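Local coordinates for CBS domain protein/ACT domain protein (Thermotoga maritima, PDB 1VR9), which is of unknown function but combines a CBS domain pair with an ACT domain and may take part in magnesium binding or transport, at residues A[57-62]-A[81-86]; A[95-100]-A[104-109]; A[30-35]-A[63-68]. All coordinates share one frame; numbering follows the deposited sequence. Where two conformers were deposited one is given.

Contact 1: residues A[57-62]-A[81-86]; sequences RGVVNK and PDFFVH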
ATOM      1  N   ARG A  57      -0.819   4.368  -7.872  1.00 25.95           N
ATOM      2  CA  ARG A  57      -2.202   4.536  -8.348  1.00 26.35           C
ATOM      3  C   ARG A  57      -3.264   4.468  -7.268  1.00 26.20           C
ATOM      4  O   ARG A  57      -4.255   5.218  -7.320  1.00 26.14           O
ATOM      5  CB  ARG A  57      -2.541   3.493  -9.426  1.00 27.42           C
ATOM      6  CG  ARG A  57      -1.944   3.758 -10.815  1.00 29.58           C
ATOM      7  CD  ARG A  57      -2.776   4.680 -11.703  1.00 36.15           C
ATOM      8  NE  ARG A  57      -4.216   4.553 -11.478  1.00 39.39           N
ATOM      9  CZ  ARG A  57      -5.060   5.575 -11.324  1.00 41.60           C
ATOM     10  NH1 ARG A  57      -4.631   6.834 -11.399  1.00 41.95           N
ATOM     11  NH2 ARG A  57      -6.355   5.339 -11.115  1.00 43.07           N
ATOM     12  N   GLY A  58      -3.064   3.582  -6.296  1.00 25.13           N
ATOM     13  CA  GLY A  58      -4.022   3.397  -5.198  1.00 25.38           C
ATOM     14  C   GLY A  58      -3.852   1.995  -4.662  1.00 25.27           C
ATOM     15  O   GLY A  58      -2.796   1.363  -4.813  1.00 24.11           O
ATOM     16  N   VAL A  59      -4.891   1.507  -4.016  1.00 25.59           N
ATOM     17  CA  VAL A  59      -4.856   0.195  -3.420  1.00 26.30           C
ATOM     18  C   VAL A  59      -6.109  -0.552  -3.871  1.00 26.90           C
ATOM     19  O   VAL A  59      -7.121   0.076  -4.192  1.00 28.17           O
ATOM     20  CB  VAL A  59      -4.783   0.284  -1.868  1.00 27.33           C
ATOM     21  CG1 VAL A  59      -3.656   1.215  -1.417  1.00 27.72           C
ATOM     22  CG2 VAL A  59      -6.071   0.750  -1.306  1.00 27.83           C
ATOM     23  N   VAL A  60      -6.023  -1.871  -3.920  1.00 27.04           N
ATOM     24  CA  VAL A  60      -7.187  -2.734  -4.128  1.00 27.67           C
ATOM     25  C   VAL A  60      -7.505  -3.434  -2.813  1.00 27.98           C
ATOM     26  O   VAL A  60      -6.621  -4.003  -2.182  1.00 27.16           O
ATOM     27  CB  VAL A  60      -6.942  -3.786  -5.223  1.00 28.22           C
ATOM     28  CG1 VAL A  60      -8.099  -4.750  -5.333  1.00 29.97           C
ATOM     29  CG2 VAL A  60      -6.737  -3.089  -6.538  1.00 29.29           C
ATOM     30  N   ASN A  61      -8.763  -3.333  -2.398  1.00 28.39           N
ATOM     31  CA  ASN A  61      -9.271  -4.031  -1.197  1.00 28.45           C
ATOM     32  C   ASN A  61      -9.906  -5.365  -1.627  1.00 27.90           C
ATOM     33  O   ASN A  61     -10.710  -5.389  -2.552  1.00 26.39           O
ATOM     34  CB  ASN A  61     -10.320  -3.157  -0.494  1.00 29.73           C
ATOM     35  CG  ASN A  61      -9.766  -1.801  -0.070  1.00 32.38           C
ATOM     36  OD1 ASN A  61      -9.001  -1.699   0.892  1.00 38.75           O
ATOM     37  ND2 ASN A  61     -10.151  -0.761  -0.785  1.00 38.82           N
ATOM     38  N   LYS A  62      -9.550  -6.463  -0.954  1.00 28.25           N
ATOM     39  CA  LYS A  62     -10.034  -7.823  -1.286  1.00 28.39           C
ATOM     40  C   LYS A  62     -11.545  -7.941  -1.441  1.00 28.86           C
ATOM     41  O   LYS A  62     -12.027  -8.640  -2.326  1.00 28.15           O
ATOM     42  CB  LYS A  62      -9.550  -8.836  -0.220  1.00 28.51           C
ATOM     43  CG  LYS A  62      -9.938 -10.289  -0.479  1.00 28.24           C
ATOM     44  CD  LYS A  62      -9.132 -11.224   0.424  1.00 28.15           C
ATOM     45  CE  LYS A  62      -9.535 -12.682   0.275  1.00 30.07           C
ATOM     46  NZ  LYS A  62      -8.868 -13.537   1.292  1.00 29.68           N
ATOM     47  N   PRO A  81      -6.641   6.800  -3.955  1.00 25.90           N
ATOM     48  CA  PRO A  81      -5.513   7.409  -4.650  1.00 26.09           C
ATOM     49  C   PRO A  81      -4.718   8.407  -3.793  1.00 26.28           C
ATOM     50  O   PRO A  81      -3.599   8.754  -4.180  1.00 27.79           O
ATOM     51  CB  PRO A  81      -6.166   8.116  -5.850  1.00 26.28           C
ATOM     52  CG  PRO A  81      -7.572   8.260  -5.505  1.00 25.49           C
ATOM     53  CD  PRO A  81      -7.933   7.170  -4.565  1.00 26.25           C
ATOM     54  N   ASP A  82      -5.294   8.870  -2.682  1.00 27.19           N
ATOM     55  CA  ASP A  82      -4.659   9.885  -1.829  1.00 27.28           C
ATOM     56  C   ASP A  82      -3.942   9.286  -0.623  1.00 26.68           C
ATOM     57  O   ASP A  82      -3.415  10.035   0.215  1.00 27.29           O
ATOM     58  CB  ASP A  82      -5.695  10.920  -1.351  1.00 28.67           C
ATOM     59  CG  ASP A  82      -6.515  11.511  -2.498  1.00 31.70           C
ATOM     60  OD1 ASP A  82      -5.926  12.128  -3.430  1.00 36.80           O
ATOM     61  OD2 ASP A  82      -7.764  11.371  -2.480  1.00 35.88           O
ATOM     62  N   PHE A  83      -3.922   7.948  -0.533  1.00 24.83           N
ATOM     63  CA  PHE A  83      -3.392   7.231   0.637  1.00 24.32           C
ATOM     64  C   PHE A  83      -1.912   6.908   0.423  1.00 23.65           C
ATOM     65  O   PHE A  83      -1.552   5.848  -0.082  1.00 24.36           O
ATOM     66  CB  PHE A  83      -4.208   5.955   0.914  1.00 24.31           C
ATOM     67  CG  PHE A  83      -3.802   5.218   2.150  1.00 23.44           C
ATOM     68  CD1 PHE A  83      -4.031   5.759   3.423  1.00 23.18           C
ATOM     69  CD2 PHE A  83      -3.245   3.931   2.070  1.00 22.83           C
ATOM     70  CE1 PHE A  83      -3.679   5.059   4.572  1.00 22.81           C
ATOM     71  CE2 PHE A  83      -2.913   3.243   3.193  1.00 22.49           C
ATOM     72  CZ  PHE A  83      -3.121   3.812   4.467  1.00 23.71           C
ATOM     73  N   PHE A  84      -1.056   7.853   0.807  1.00 23.20           N
ATOM     74  CA  PHE A  84       0.380   7.704   0.654  1.00 22.64           C
ATOM     75  C   PHE A  84       1.095   8.695   1.574  1.00 21.87           C
ATOM     76  O   PHE A  84       0.505   9.671   2.025  1.00 21.56           O
ATOM     77  CB  PHE A  84       0.813   7.986  -0.809  1.00 22.26           C
ATOM     78  CG  PHE A  84       0.566   9.407  -1.257  1.00 22.32           C
ATOM     79  CD1 PHE A  84       1.471  10.411  -0.970  1.00 23.53           C
ATOM     80  CD2 PHE A  84      -0.599   9.742  -1.932  1.00 23.25           C
ATOM     81  CE1 PHE A  84       1.228  11.721  -1.353  1.00 25.15           C
ATOM     82  CE2 PHE A  84      -0.849  11.019  -2.323  1.00 24.25           C
ATOM     83  CZ  PHE A  84       0.059  12.027  -2.041  1.00 23.41           C
ATOM     84  N   VAL A  85       2.375   8.437   1.809  1.00 21.57           N
ATOM     85  CA  VAL A  85       3.280   9.441   2.384  1.00 22.03           C
ATOM     86  C   VAL A  85       4.556   9.515   1.531  1.00 22.38           C
ATOM     87  O   VAL A  85       4.799   8.631   0.737  1.00 22.80           O
ATOM     88  CB  VAL A  85       3.630   9.144   3.856  1.00 22.48           C
ATOM     89  CG1 VAL A  85       2.405   9.296   4.701  1.00 21.72           C
ATOM     90  CG2 VAL A  85       4.265   7.762   4.041  1.00 22.07           C
ATOM     91  N   HIS A  86       5.347  10.573   1.706  1.00 22.92           N
ATOM     92  CA  HIS A  86       6.599  10.736   0.955  1.00 23.78           C
ATOM     93  C   HIS A  86       7.782  10.149   1.732  1.00 24.64           C
ATOM     94  O   HIS A  86       7.756  10.074   2.948  1.00 24.57           O
ATOM     95  CB  HIS A  86       6.856  12.220   0.642  1.00 24.66           C
ATOM     96  CG  HIS A  86       6.056  12.740  -0.509  1.00 25.98           C
ATOM     97  ND1 HIS A  86       4.776  13.241  -0.369  1.00 28.17           N
ATOM     98  CD2 HIS A  86       6.357  12.841  -1.826  1.00 27.80           C
ATOM     99  CE1 HIS A  86       4.332  13.636  -1.549  1.00 28.53           C
ATOM    100  NE2 HIS A  86       5.270  13.403  -2.450  1.00 28.31           N
TER
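The carbonyl oxygen of R57 is approached by two carbons of P81: R57 O lies 3.7 Å from P81 CA, with P81 CB almost as near. The pair belongs to the seam of a CBS domain pair, where the last strand of the first CBS domain (56-61) runs past the segment that leads into the first strand of the second (85-86). Backbone meets backbone here, and little surface is buried, about 130 Å² in all. The alpha carbons come closest at G58, whose CA is 4.3 Å from P81 CA. G58 adopts phi 155° and psi -158°, where a beta carbon would be pressed against the carbonyl oxygen of R57; such a carbon would merely touch P81 N. Around this point the strand is held by backbone hydrogen bonds, R57 and G58 to V49 of strand 46-50 and V59 to S79. The R57 side chain starts off away from P81 and then bends back, but its guanidinium stays remote from the proline ring, and R57 NE makes a weak, long ion pair with E28. At V59 and F83 the contact turns to side chains. Both are buried and point their beta carbons toward the other segment, and V59 CG1 reaches the ring obliquely at F83 CD2, a loose 4.4 Å. With F83 CG anti to the backbone N (chi1 -176°), the ring reaches L106 and P107 of strand 105-109 and L97 of helix 91-100. At the ring position across from CD2, F83 CE1 packs against the main-chain oxygen of L97.

Contact 2: residues A[95-100]-A[104-109]; sequences LLLFLE and PYLPVV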
ATOM      1  N   LEU A  95       1.015   8.703  11.011  1.00 24.32           N
ATOM      2  CA  LEU A  95      -0.062   8.548  11.992  1.00 24.53           C
ATOM      3  C   LEU A  95      -1.343   9.159  11.444  1.00 23.65           C
ATOM      4  O   LEU A  95      -2.430   8.568  11.547  1.00 24.35           O
ATOM      5  CB  LEU A  95       0.298   9.190  13.348  1.00 24.66           C
ATOM      6  CG  LEU A  95      -0.707   9.133  14.502  1.00 24.82           C
ATOM      7  CD1 LEU A  95      -1.261   7.749  14.690  1.00 23.37           C
ATOM      8  CD2 LEU A  95      -0.059   9.605  15.804  1.00 23.69           C
ATOM      9  N   LEU A  96      -1.230  10.329  10.818  1.00 24.04           N
ATOM     10  CA  LEU A  96      -2.400  10.973  10.250  1.00 23.85           C
ATOM     11  C   LEU A  96      -3.054  10.162   9.117  1.00 23.32           C
ATOM     12  O   LEU A  96      -4.276  10.203   8.955  1.00 23.74           O
ATOM     13  CB  LEU A  96      -2.033  12.383   9.753  1.00 24.11           C
ATOM     14  CG  LEU A  96      -3.155  13.235   9.154  1.00 25.83           C
ATOM     15  CD1 LEU A  96      -3.921  13.905  10.267  1.00 29.38           C
ATOM     16  CD2 LEU A  96      -2.601  14.253   8.150  1.00 26.75           C
ATOM     17  N   LEU A  97      -2.251   9.503   8.285  1.00 22.57           N
ATOM     18  CA  LEU A  97      -2.787   8.668   7.200  1.00 22.87           C
ATOM     19  C   LEU A  97      -3.443   7.398   7.755  1.00 22.90           C
ATOM     20  O   LEU A  97      -4.510   7.009   7.283  1.00 23.93           O
ATOM     21  CB  LEU A  97      -1.720   8.272   6.187  1.00 22.60           C
ATOM     22  CG  LEU A  97      -1.290   9.296   5.133  1.00 22.67           C
ATOM     23  CD1 LEU A  97      -2.407   9.532   4.131  1.00 21.55           C
ATOM     24  CD2 LEU A  97      -0.883  10.594   5.755  1.00 23.18           C
ATOM     25  N   PHE A  98      -2.802   6.741   8.723  1.00 23.07           N
ATOM     26  CA  PHE A  98      -3.403   5.543   9.334  1.00 23.02           C
ATOM     27  C   PHE A  98      -4.700   5.869  10.092  1.00 23.76           C
ATOM     28  O   PHE A  98      -5.609   5.045  10.149  1.00 24.04           O
ATOM     29  CB  PHE A  98      -2.418   4.758  10.226  1.00 23.25           C
ATOM     30  CG  PHE A  98      -1.357   3.971   9.458  1.00 22.00           C
ATOM     31  CD1 PHE A  98      -1.712   2.944   8.588  1.00 23.33           C
ATOM     32  CD2 PHE A  98       0.004   4.193   9.694  1.00 23.54           C
ATOM     33  CE1 PHE A  98      -0.753   2.187   7.939  1.00 23.52           C
ATOM     34  CE2 PHE A  98       0.964   3.461   9.041  1.00 24.09           C
ATOM     35  CZ  PHE A  98       0.602   2.461   8.147  1.00 23.93           C
ATOM     36  N   LEU A  99      -4.798   7.064  10.643  1.00 23.07           N
ATOM     37  CA  LEU A  99      -6.048   7.521  11.262  1.00 23.86           C
ATOM     38  C   LEU A  99      -7.163   7.630  10.226  1.00 24.44           C
ATOM     39  O   LEU A  99      -8.322   7.308  10.512  1.00 25.60           O
ATOM     40  CB  LEU A  99      -5.845   8.856  11.958  1.00 23.60           C
ATOM     41  CG  LEU A  99      -7.121   9.454  12.562  1.00 24.05           C
ATOM     42  CD1 LEU A  99      -7.587   8.618  13.733  1.00 24.70           C
ATOM     43  CD2 LEU A  99      -6.870  10.892  12.979  1.00 26.03           C
ATOM     44  N   GLU A 100      -6.819   8.100   9.026  1.00 24.98           N
ATOM     45  CA  GLU A 100      -7.764   8.153   7.913  1.00 26.02           C
ATOM     46  C   GLU A 100      -8.190   6.764   7.420  1.00 25.37           C
ATOM     47  O   GLU A 100      -9.397   6.512   7.251  1.00 25.44           O
ATOM     48  CB  GLU A 100      -7.189   8.968   6.743  1.00 27.09           C
ATOM     49  CG  GLU A 100      -7.134  10.481   7.006  1.00 29.01           C
ATOM     50  CD  GLU A 100      -6.462  11.268   5.895  1.00 31.12           C
ATOM     51  OE1 GLU A 100      -6.423  10.792   4.739  1.00 37.55           O
ATOM     52  OE2 GLU A 100      -5.962  12.384   6.171  1.00 38.35           O
ATOM     53  N   PRO A 104      -3.164  -2.275   6.198  1.00 24.18           N
ATOM     54  CA  PRO A 104      -1.910  -2.895   6.672  1.00 24.08           C
ATOM     55  C   PRO A 104      -0.614  -2.366   6.083  1.00 24.24           C
ATOM     56  O   PRO A 104       0.444  -2.590   6.687  1.00 24.52           O
ATOM     57  CB  PRO A 104      -2.079  -4.358   6.282  1.00 23.65           C
ATOM     58  CG  PRO A 104      -3.072  -4.388   5.245  1.00 24.91           C
ATOM     59  CD  PRO A 104      -4.009  -3.256   5.496  1.00 24.54           C
ATOM     60  N   TYR A 105      -0.688  -1.742   4.905  1.00 23.21           N
ATOM     61  CA  TYR A 105       0.459  -1.174   4.232  1.00 23.41           C
ATOM     62  C   TYR A 105       0.163   0.213   3.681  1.00 23.26           C
ATOM     63  O   TYR A 105      -0.824   0.413   2.949  1.00 23.59           O
ATOM     64  CB  TYR A 105       0.933  -2.081   3.095  1.00 24.38           C
ATOM     65  CG  TYR A 105       1.298  -3.461   3.532  1.00 24.67           C
ATOM     66  CD1 TYR A 105       2.589  -3.754   3.931  1.00 25.02           C
ATOM     67  CD2 TYR A 105       0.369  -4.499   3.503  1.00 25.98           C
ATOM     68  CE1 TYR A 105       2.953  -5.041   4.319  1.00 28.00           C
ATOM     69  CE2 TYR A 105       0.720  -5.781   3.896  1.00 27.80           C
ATOM     70  CZ  TYR A 105       2.008  -6.050   4.291  1.00 26.78           C
ATOM     71  OH  TYR A 105       2.346  -7.341   4.679  1.00 30.19           O
ATOM     72  N   LEU A 106       0.994   1.169   4.080  1.00 22.36           N
ATOM     73  CA  LEU A 106       0.903   2.559   3.649  1.00 22.33           C
ATOM     74  C   LEU A 106       1.920   2.810   2.505  1.00 22.33           C
ATOM     75  O   LEU A 106       3.144   2.634   2.677  1.00 21.54           O
ATOM     76  CB  LEU A 106       1.160   3.499   4.831  1.00 22.48           C
ATOM     77  CG  LEU A 106       1.336   4.983   4.535  1.00 22.31           C
ATOM     78  CD1 LEU A 106       0.091   5.590   3.935  1.00 24.16           C
ATOM     79  CD2 LEU A 106       1.710   5.728   5.794  1.00 22.07           C
ATOM     80  N   PRO A 107       1.419   3.154   1.310  1.00 22.12           N
ATOM     81  CA  PRO A 107       2.322   3.457   0.209  1.00 22.26           C
ATOM     82  C   PRO A 107       3.269   4.624   0.494  1.00 22.48           C
ATOM     83  O   PRO A 107       2.867   5.604   1.127  1.00 22.85           O
ATOM     84  CB  PRO A 107       1.356   3.793  -0.948  1.00 23.34           C
ATOM     85  CG  PRO A 107       0.145   3.090  -0.632  1.00 22.54           C
ATOM     86  CD  PRO A 107       0.017   3.197   0.865  1.00 22.26           C
ATOM     87  N   VAL A 108       4.519   4.473   0.062  1.00 22.52           N
ATOM     88  CA  VAL A 108       5.556   5.507   0.151  1.00 22.46           C
ATOM     89  C   VAL A 108       5.995   5.904  -1.247  1.00 22.64           C
ATOM     90  O   VAL A 108       6.289   5.050  -2.081  1.00 22.67           O
ATOM     91  CB  VAL A 108       6.781   5.015   0.974  1.00 21.96           C
ATOM     92  CG1 VAL A 108       7.877   6.063   1.014  1.00 21.80           C
ATOM     93  CG2 VAL A 108       6.324   4.619   2.386  1.00 22.69           C
ATOM     94  N   VAL A 109       6.050   7.200  -1.494  1.00 23.53           N
ATOM     95  CA  VAL A 109       6.349   7.699  -2.835  1.00 23.48           C
ATOM     96  C   VAL A 109       7.461   8.752  -2.804  1.00 24.31           C
ATOM     97  O   VAL A 109       7.775   9.317  -1.748  1.00 23.95           O
ATOM     98  CB  VAL A 109       5.083   8.281  -3.537  1.00 23.35           C
ATOM     99  CG1 VAL A 109       3.981   7.233  -3.664  1.00 24.11           C
ATOM    100  CG2 VAL A 109       4.580   9.492  -2.802  1.00 23.53           C
TER
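Helix 91-100 and strand 105-109 are the last two elements of a beta-alpha-beta unit in the second CBS domain, and L106 fastens them together by reaching between L97 and F98. The contact is wholly apolar and buried. Its helical side consists of two consecutive residues, its strand side of one leucine whose parts are shared between them. L106 CG lies anti to the backbone N (chi1 170°), which carries the forked end of the side chain away from the strand and toward the helix. One branch serves L97: L106 CD1 rests 3.9 Å from L97 CB and nearly as close to L97 CG, the two side chains crossing at about a right angle. The rest serves F98. The phenyl ring brings its far end to the leucine, F98 CZ standing 3.5 Å from L106 CB, the tightest approach of the contact, and F98 CE1 3.9 Å from the same carbon. On the other side of the ring tip, F98 CE2 meets the second branch, L106 CD2, at 4.0 Å. The approach is oblique to the ring. The beta carbon of F98 does not aim at the strand, so it is the length of the ring that bridges a backbone separation of 7.7 Å between F98 CA and L106 CA. Replacing F98 by alanine removes the ring, which would probably leave a gap beside L106 CB, free the CD2 branch to turn and deprive F124 of its ring partner. On the sheet, V85 of strand 85-86 touches both L97 and L106. F124 of helix 121-130 meets the F98 ring with the planes inclined at about 45°, while Y105 and P107 of the strand pack against I48 of strand 46-50 in the first CBS domain.

Contact 3: residues A[30-35]-A[63-68]; sequences ATVREC and EDLLDL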
ATOM      1  N   ALA A  30      -3.396  -5.783 -13.903  1.00 24.66           N
ATOM      2  CA  ALA A  30      -3.341  -7.134 -13.373  1.00 24.53           C
ATOM      3  C   ALA A  30      -4.749  -7.728 -13.382  1.00 22.79           C
ATOM      4  O   ALA A  30      -5.739  -7.009 -13.189  1.00 22.07           O
ATOM      5  CB  ALA A  30      -2.814  -7.104 -11.963  1.00 24.74           C
ATOM      6  N   THR A  31      -4.831  -9.046 -13.551  1.00 21.67           N
ATOM      7  CA  THR A  31      -6.122  -9.716 -13.431  1.00 19.92           C
ATOM      8  C   THR A  31      -6.528  -9.837 -11.960  1.00 20.22           C
ATOM      9  O   THR A  31      -5.681  -9.796 -11.036  1.00 19.84           O
ATOM     10  CB  THR A  31      -6.097 -11.141 -14.044  1.00 19.91           C
ATOM     11  OG1 THR A  31      -5.187 -11.970 -13.308  1.00 18.88           O
ATOM     12  CG2 THR A  31      -5.705 -11.114 -15.501  1.00 18.72           C
ATOM     13  N   VAL A  32      -7.824 -10.025 -11.744  1.00 18.25           N
ATOM     14  CA  VAL A  32      -8.339 -10.351 -10.417  1.00 18.78           C
ATOM     15  C   VAL A  32      -7.628 -11.572  -9.799  1.00 18.54           C
ATOM     16  O   VAL A  32      -7.237 -11.538  -8.621  1.00 18.86           O
ATOM     17  CB  VAL A  32      -9.881 -10.540 -10.474  1.00 18.16           C
ATOM     18  CG1 VAL A  32     -10.410 -11.179  -9.228  1.00 16.41           C
ATOM     19  CG2 VAL A  32     -10.563  -9.171 -10.704  1.00 19.39           C
ATOM     20  N   ARG A  33      -7.407 -12.622 -10.604  1.00 18.51           N
ATOM     21  CA  ARG A  33      -6.720 -13.829 -10.134  1.00 19.23           C
ATOM     22  C   ARG A  33      -5.339 -13.469  -9.570  1.00 18.77           C
ATOM     23  O   ARG A  33      -4.970 -13.920  -8.503  1.00 17.99           O
ATOM     24  CB  ARG A  33      -6.579 -14.840 -11.268  1.00 18.79           C
ATOM     25  CG  ARG A  33      -5.909 -16.145 -10.906  1.00 19.47           C
ATOM     26  CD  ARG A  33      -5.720 -17.028 -12.131  0.50 19.39           C
ATOM     27  NE  ARG A  33      -6.990 -17.541 -12.649  0.50 20.16           N
ATOM     28  CZ  ARG A  33      -7.603 -17.127 -13.765  0.50 18.54           C
ATOM     29  NH1 ARG A  33      -7.083 -16.179 -14.534  0.50 18.67           N
ATOM     30  NH2 ARG A  33      -8.751 -17.681 -14.122  0.50 18.41           N
ATOM     31  N   GLU A  34      -4.578 -12.696 -10.335  1.00 19.50           N
ATOM     32  CA  GLU A  34      -3.234 -12.275  -9.900  1.00 21.19           C
ATOM     33  C   GLU A  34      -3.235 -11.465  -8.611  1.00 21.17           C
ATOM     34  O   GLU A  34      -2.367 -11.674  -7.744  1.00 22.20           O
ATOM     35  CB  GLU A  34      -2.578 -11.442 -10.984  1.00 21.24           C
ATOM     36  CG  GLU A  34      -2.211 -12.228 -12.227  1.00 23.88           C
ATOM     37  CD  GLU A  34      -1.563 -11.335 -13.279  1.00 25.01           C
ATOM     38  OE1 GLU A  34      -2.229 -10.399 -13.795  1.00 30.04           O
ATOM     39  OE2 GLU A  34      -0.364 -11.559 -13.585  1.00 34.18           O
ATOM     40  N   CYS A  35      -4.189 -10.545  -8.478  1.00 22.59           N
ATOM     41  CA  CYS A  35      -4.289  -9.719  -7.296  1.00 21.74           C
ATOM     42  C   CYS A  35      -4.636 -10.556  -6.072  1.00 19.71           C
ATOM     43  O   CYS A  35      -3.994 -10.444  -5.043  1.00 20.44           O
ATOM     44  CB  CYS A  35      -5.350  -8.652  -7.496  1.00 23.34           C
ATOM     45  SG  CYS A  35      -5.306  -7.383  -6.290  1.00 27.99           S
ATOM     46  N   GLU A  63     -12.287  -7.260  -0.562  1.00 28.80           N
ATOM     47  CA  GLU A  63     -13.752  -7.326  -0.548  1.00 29.77           C
ATOM     48  C   GLU A  63     -14.347  -6.849  -1.870  1.00 28.93           C
ATOM     49  O   GLU A  63     -15.396  -7.342  -2.299  1.00 28.55           O
ATOM     50  CB  GLU A  63     -14.322  -6.484   0.609  1.00 29.80           C
ATOM     51  CG  GLU A  63     -14.055  -4.981   0.440  1.00 33.10           C
ATOM     52  CD  GLU A  63     -14.645  -4.101   1.540  1.00 33.54           C
ATOM     53  OE1 GLU A  63     -15.442  -4.582   2.385  1.00 39.48           O
ATOM     54  OE2 GLU A  63     -14.298  -2.895   1.542  1.00 40.45           O
ATOM     55  N   ASP A  64     -13.663  -5.902  -2.511  1.00 28.20           N
ATOM     56  CA  ASP A  64     -14.088  -5.358  -3.798  1.00 28.76           C
ATOM     57  C   ASP A  64     -13.932  -6.332  -4.991  1.00 28.27           C
ATOM     58  O   ASP A  64     -14.452  -6.068  -6.079  1.00 28.02           O
ATOM     59  CB  ASP A  64     -13.344  -4.042  -4.074  1.00 28.67           C
ATOM     60  CG  ASP A  64     -13.770  -2.915  -3.134  1.00 31.87           C
ATOM     61  OD1 ASP A  64     -14.854  -3.024  -2.509  1.00 34.00           O
ATOM     62  OD2 ASP A  64     -13.032  -1.913  -3.027  1.00 35.12           O
ATOM     63  N   LEU A  65     -13.238  -7.454  -4.801  1.00 27.65           N
ATOM     64  CA  LEU A  65     -13.054  -8.426  -5.873  1.00 27.87           C
ATOM     65  C   LEU A  65     -13.946  -9.669  -5.773  1.00 27.85           C
ATOM     66  O   LEU A  65     -13.860 -10.552  -6.625  1.00 27.75           O
ATOM     67  CB  LEU A  65     -11.579  -8.845  -5.948  1.00 27.65           C
ATOM     68  CG  LEU A  65     -10.560  -7.690  -5.981  1.00 26.99           C
ATOM     69  CD1 LEU A  65      -9.131  -8.233  -5.957  1.00 27.86           C
ATOM     70  CD2 LEU A  65     -10.790  -6.779  -7.183  1.00 26.42           C
ATOM     71  N   LEU A  66     -14.804  -9.732  -4.749  1.00 28.45           N
ATOM     72  CA  LEU A  66     -15.581 -10.935  -4.442  1.00 28.35           C
ATOM     73  C   LEU A  66     -16.414 -11.463  -5.613  1.00 28.11           C
ATOM     74  O   LEU A  66     -16.391 -12.666  -5.906  1.00 27.39           O
ATOM     75  CB  LEU A  66     -16.504 -10.672  -3.235  1.00 28.83           C
ATOM     76  CG  LEU A  66     -17.351 -11.835  -2.707  1.00 29.61           C
ATOM     77  CD1 LEU A  66     -16.482 -12.930  -2.122  1.00 31.53           C
ATOM     78  CD2 LEU A  66     -18.358 -11.333  -1.675  1.00 29.47           C
ATOM     79  N   ASP A  67     -17.160 -10.578  -6.267  1.00 27.78           N
ATOM     80  CA  ASP A  67     -18.074 -11.001  -7.333  1.00 28.40           C
ATOM     81  C   ASP A  67     -17.548 -10.670  -8.730  1.00 27.90           C
ATOM     82  O   ASP A  67     -18.328 -10.351  -9.638  1.00 28.61           O
ATOM     83  CB  ASP A  67     -19.453 -10.376  -7.105  1.00 29.10           C
ATOM     84  CG  ASP A  67     -20.116 -10.857  -5.807  1.00 31.87           C
ATOM     85  OD1 ASP A  67     -19.929 -12.034  -5.411  1.00 35.39           O
ATOM     86  OD2 ASP A  67     -20.847 -10.055  -5.182  1.00 36.04           O
ATOM     87  N   LEU A  68     -16.234 -10.801  -8.919  1.00 27.54           N
ATOM     88  CA  LEU A  68     -15.615 -10.567 -10.218  1.00 26.86           C
ATOM     89  C   LEU A  68     -15.072 -11.853 -10.855  1.00 26.21           C
ATOM     90  O   LEU A  68     -14.563 -12.748 -10.168  1.00 27.10           O
ATOM     91  CB  LEU A  68     -14.483  -9.540 -10.069  1.00 27.14           C
ATOM     92  CG  LEU A  68     -14.930  -8.195  -9.488  1.00 27.59           C
ATOM     93  CD1 LEU A  68     -13.763  -7.236  -9.348  1.00 29.16           C
ATOM     94  CD2 LEU A  68     -16.047  -7.570 -10.319  1.00 28.69           C
TER
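Neither a ring nor a planar polar group joins V32 and C35 to L65 and L68; aliphatic branches and one sulfur do the touching. The flat group that is fixed nearby, the carboxylate of E34, faces its own segment: E34 OE1 accepts T31 N at 2.9 Å through its anti lone pair, nearly straight at 166°. In return T31 OG1 accepts E34 N at 3.1 Å, completing a capping box that starts helix 32-41 of the first CBS domain and sets the first turn carrying V32 and C35. The two methyls of V32 divide the work. With CG1 anti to the backbone N (chi1 167°), V32 and L65 pass each other in opposite directions, V32 CG1 lying 4.2 Å from L65 CB, while V32 CG2 lies 4.0 Å from both CB and CD1 of L68. A type I turn from L65 to L68 brings both leucines to the same valine. Three residues on, C35 SG packs 3.9 Å from L65 CD1. C35 and L65 both rest on V60 of strand 56-61, and C35 also touches V74 in the loop between strands 56-61 and 85-86.

In the fold
Contact 2 joins buried residues throughout. Contact 1 has G58, V59 and F83 buried, with R57 and P81 exposed at its edge; contact 3 is mostly buried, with L68 partly exposed, and its centre lies about 16 Å from the centre of the chain, within the first CBS domain. Contact 1 spans both domains, mixing backbone proximity with a thin apolar touch; contacts 2 and 3 each fasten a helix by side chains, to a strand and to a turn. Contacts 1 and 2 share a sheet: V85 N to P107 O (3.0 Å) is a probable hydrogen bond. Strand 56-61 ties contact 1 to contact 3, where V60 CG1 packs 3.7 Å from L65 CD1. Contacts 2 and 3 do not touch.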